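ABC transporter substrate-binding protein (Bradyrhizobium japonicum, PDB 4I1D) binds solutes in the periplasm for an ABC transporter, holds D-malate in its pocket and may bind polyamines such as putrescine and spermidine. Local coordinates at residues L164-A169 / Y303-S308. Numbering follows the deposited sequence.
Sequences LDVDRA and YAWWSS. With SO4 (sulfate ion), chain H; SO4 (sulfate ion), chain G.
Leu164 sits over one face of the Trp305 indole, a CH-pi contact that ties the loop residue leading into helix 166-176 to the short helix 303-306 in this two-lobed periplasmic binding-protein fold, away from the malate pocket. Followed outward, the leucine steps across the six-membered ring. Its CB lies near the CZ2-CH2 edge, 3.6 Å from Trp305 CZ2. Leu164 CG is over the centre, 3.9 Å from the ring centroid and only 8° off its normal. Leu164 CD1 ends at the CZ3-CH2 edge, 3.5 Å from Trp305 CZ3. Leu164 CD1 also meets Trp306 CZ2 at 3.9 Å. With chi1 at -62°, CG stands anti to the carbonyl carbon, which places it above the Trp305 face, and the two side chains cross at about a right angle. Val166 touches Trp305 differently, its CG2 meeting the indole near the ring plane, at the edge. Ala310 and Ala314 of helix 309-321 also touch Trp305, whereas Trp306 NE1 is hydrogen-bonded to Glu148. Asp165 is the N-cap of helix 166-176, its OD1 accepting from Arg168 N from above the carboxylate plane. No direct hydrogen bond links the segments; instead one water, lying in the indole plane at its edge, accepts from Trp305 NE1 at 3.1 Å and donates to Leu164 O at 2.8 Å.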
loop_
_atom_site.group_PDB
_atom_site.type_symbol
_atom_site.label_atom_id
_atom_site.label_comp_id
_atom_site.label_asym_id
_atom_site.label_seq_id
_atom_site.Cartn_x
_atom_site.Cartn_y
_atom_site.Cartn_z
ATOM N N LEU A 164 -4.485 -38.276 0.640
ATOM C CA LEU A 164 -5.632 -37.577 0.062
ATOM C C LEU A 164 -5.403 -37.201 -1.396
ATOM O O LEU A 164 -4.335 -36.719 -1.756
ATOM C CB LEU A 164 -5.984 -36.317 0.861
ATOM C CG LEU A 164 -6.419 -36.482 2.321
ATOM C CD1 LEU A 164 -6.818 -35.143 2.909
ATOM C CD2 LEU A 164 -7.560 -37.483 2.476
ATOM N N ASP A 165 -6.409 -37.430 -2.235
ATOM C CA ASP A 165 -6.397 -36.894 -3.590
ATOM C C ASP A 165 -6.850 -35.437 -3.500
ATOM O O ASP A 165 -8.054 -35.143 -3.514
ATOM C CB ASP A 165 -7.335 -37.689 -4.492
ATOM C CG ASP A 165 -7.291 -37.232 -5.948
ATOM O OD1 ASP A 165 -6.789 -36.117 -6.221
ATOM O OD2 ASP A 165 -7.770 -37.999 -6.819
ATOM N N VAL A 166 -5.877 -34.532 -3.403
ATOM C CA VAL A 166 -6.157 -33.129 -3.099
ATOM C C VAL A 166 -6.864 -32.374 -4.229
ATOM O O VAL A 166 -7.822 -31.640 -3.967
ATOM C CB VAL A 166 -4.900 -32.374 -2.601
ATOM C CG1 VAL A 166 -5.273 -30.969 -2.143
ATOM C CG2 VAL A 166 -4.274 -33.130 -1.442
ATOM N N ASP A 167 -6.416 -32.558 -5.470
ATOM C CA ASP A 167 -7.120 -31.967 -6.617
ATOM C C ASP A 167 -8.597 -32.351 -6.590
ATOM O O ASP A 167 -9.472 -31.507 -6.727
ATOM C CB ASP A 167 -6.518 -32.424 -7.952
ATOM C CG ASP A 167 -5.110 -31.903 -8.173
ATOM O OD1 ASP A 167 -4.605 -31.141 -7.320
ATOM O OD2 ASP A 167 -4.504 -32.256 -9.212
ATOM N N ARG A 168 -8.854 -33.642 -6.423
ATOM C CA ARG A 168 -10.209 -34.168 -6.369
ATOM C C ARG A 168 -11.018 -33.527 -5.231
ATOM O O ARG A 168 -12.192 -33.196 -5.389
ATOM C CB ARG A 168 -10.149 -35.682 -6.200
ATOM C CG ARG A 168 -11.482 -36.376 -6.220
ATOM C CD ARG A 168 -11.308 -37.872 -6.042
ATOM N NE ARG A 168 -12.590 -38.561 -6.099
ATOM C CZ ARG A 168 -12.730 -39.875 -5.980
ATOM N NH1 ARG A 168 -11.659 -40.637 -5.793
ATOM N NH2 ARG A 168 -13.936 -40.425 -6.047
ATOM N N ALA A 169 -10.394 -33.332 -4.083
ATOM C CA ALA A 169 -11.122 -32.715 -2.982
ATOM C C ALA A 169 -11.494 -31.258 -3.298
ATOM O O ALA A 169 -12.618 -30.830 -3.020
ATOM C CB ALA A 169 -10.329 -32.798 -1.728
ATOM N N TYR A 303 -2.688 -38.057 10.956
ATOM C CA TYR A 303 -1.764 -36.983 11.302
ATOM C C TYR A 303 -0.411 -37.124 10.614
ATOM O O TYR A 303 0.257 -36.129 10.359
ATOM C CB TYR A 303 -1.630 -36.866 12.829
ATOM C CG TYR A 303 -2.942 -36.428 13.409
ATOM C CD1 TYR A 303 -3.433 -35.151 13.152
ATOM C CD2 TYR A 303 -3.731 -37.304 14.144
ATOM C CE1 TYR A 303 -4.655 -34.741 13.649
ATOM C CE2 TYR A 303 -4.952 -36.910 14.641
ATOM C CZ TYR A 303 -5.414 -35.626 14.395
ATOM O OH TYR A 303 -6.639 -35.223 14.896
ATOM N N ALA A 304 -0.023 -38.355 10.299
ATOM C CA ALA A 304 1.176 -38.578 9.504
ATOM C C ALA A 304 1.016 -37.942 8.121
ATOM O O ALA A 304 1.949 -37.344 7.601
ATOM C CB ALA A 304 1.479 -40.072 9.379
ATOM N N TRP A 305 -0.164 -38.059 7.525
ATOM C CA TRP A 305 -0.372 -37.428 6.218
ATOM C C TRP A 305 -0.392 -35.902 6.333
ATOM O O TRP A 305 0.316 -35.219 5.585
ATOM C CB TRP A 305 -1.634 -37.925 5.499
ATOM C CG TRP A 305 -1.740 -37.338 4.089
ATOM C CD1 TRP A 305 -1.200 -37.852 2.938
ATOM C CD2 TRP A 305 -2.392 -36.113 3.709
ATOM N NE1 TRP A 305 -1.486 -37.028 1.869
ATOM C CE2 TRP A 305 -2.216 -35.957 2.318
ATOM C CE3 TRP A 305 -3.111 -35.141 4.411
ATOM C CZ2 TRP A 305 -2.728 -34.867 1.618
ATOM C CZ3 TRP A 305 -3.626 -34.057 3.709
ATOM C CH2 TRP A 305 -3.432 -33.933 2.327
ATOM N N TRP A 306 -1.177 -35.374 7.278
ATOM C CA TRP A 306 -1.306 -33.924 7.432
ATOM C C TRP A 306 -0.006 -33.201 7.785
ATOM O O TRP A 306 0.182 -32.038 7.419
ATOM C CB TRP A 306 -2.404 -33.561 8.440
ATOM C CG TRP A 306 -3.737 -33.559 7.803
ATOM C CD1 TRP A 306 -4.727 -34.471 7.979
ATOM C CD2 TRP A 306 -4.216 -32.618 6.838
ATOM N NE1 TRP A 306 -5.811 -34.149 7.189
ATOM C CE2 TRP A 306 -5.518 -33.015 6.478
ATOM C CE3 TRP A 306 -3.671 -31.474 6.244
ATOM C CZ2 TRP A 306 -6.292 -32.302 5.560
ATOM C CZ3 TRP A 306 -4.441 -30.770 5.324
ATOM C CH2 TRP A 306 -5.734 -31.187 4.996
ATOM N N SER A 307 0.882 -33.889 8.495
ATOM C CA SER A 307 2.149 -33.306 8.922
ATOM C C SER A 307 3.288 -33.596 7.936
ATOM O O SER A 307 4.444 -33.244 8.181
ATOM C CB SER A 307 2.519 -33.845 10.307
ATOM O OG SER A 307 2.718 -35.252 10.263
ATOM N N SER A 308 2.966 -34.252 6.829
ATOM C CA SER A 308 3.964 -34.553 5.812
ATOM C C SER A 308 4.007 -33.404 4.796
ATOM O O SER A 308 3.129 -32.541 4.801
ATOM C CB SER A 308 3.605 -35.857 5.099
ATOM O OG SER A 308 2.511 -35.656 4.210
HETATM S S SO4 H . -1.403 -41.300 11.865
HETATM O O1 SO4 H . -2.661 -41.118 12.591
HETATM O O2 SO4 H . -0.296 -41.248 12.819
HETATM O O3 SO4 H . -1.410 -42.574 11.145
HETATM O O4 SO4 H . -1.249 -40.232 10.881
HETATM S S SO4 G . -13.386 -44.086 -6.191
HETATM O O1 SO4 G . -14.556 -43.923 -5.329
HETATM O O2 SO4 G . -12.198 -43.583 -5.504
HETATM O O3 SO4 G . -13.195 -45.499 -6.504
HETATM O O4 SO4 G . -13.581 -43.351 -7.439
HETATM O O HOH W 1 -1.550 -36.729 -1.177
#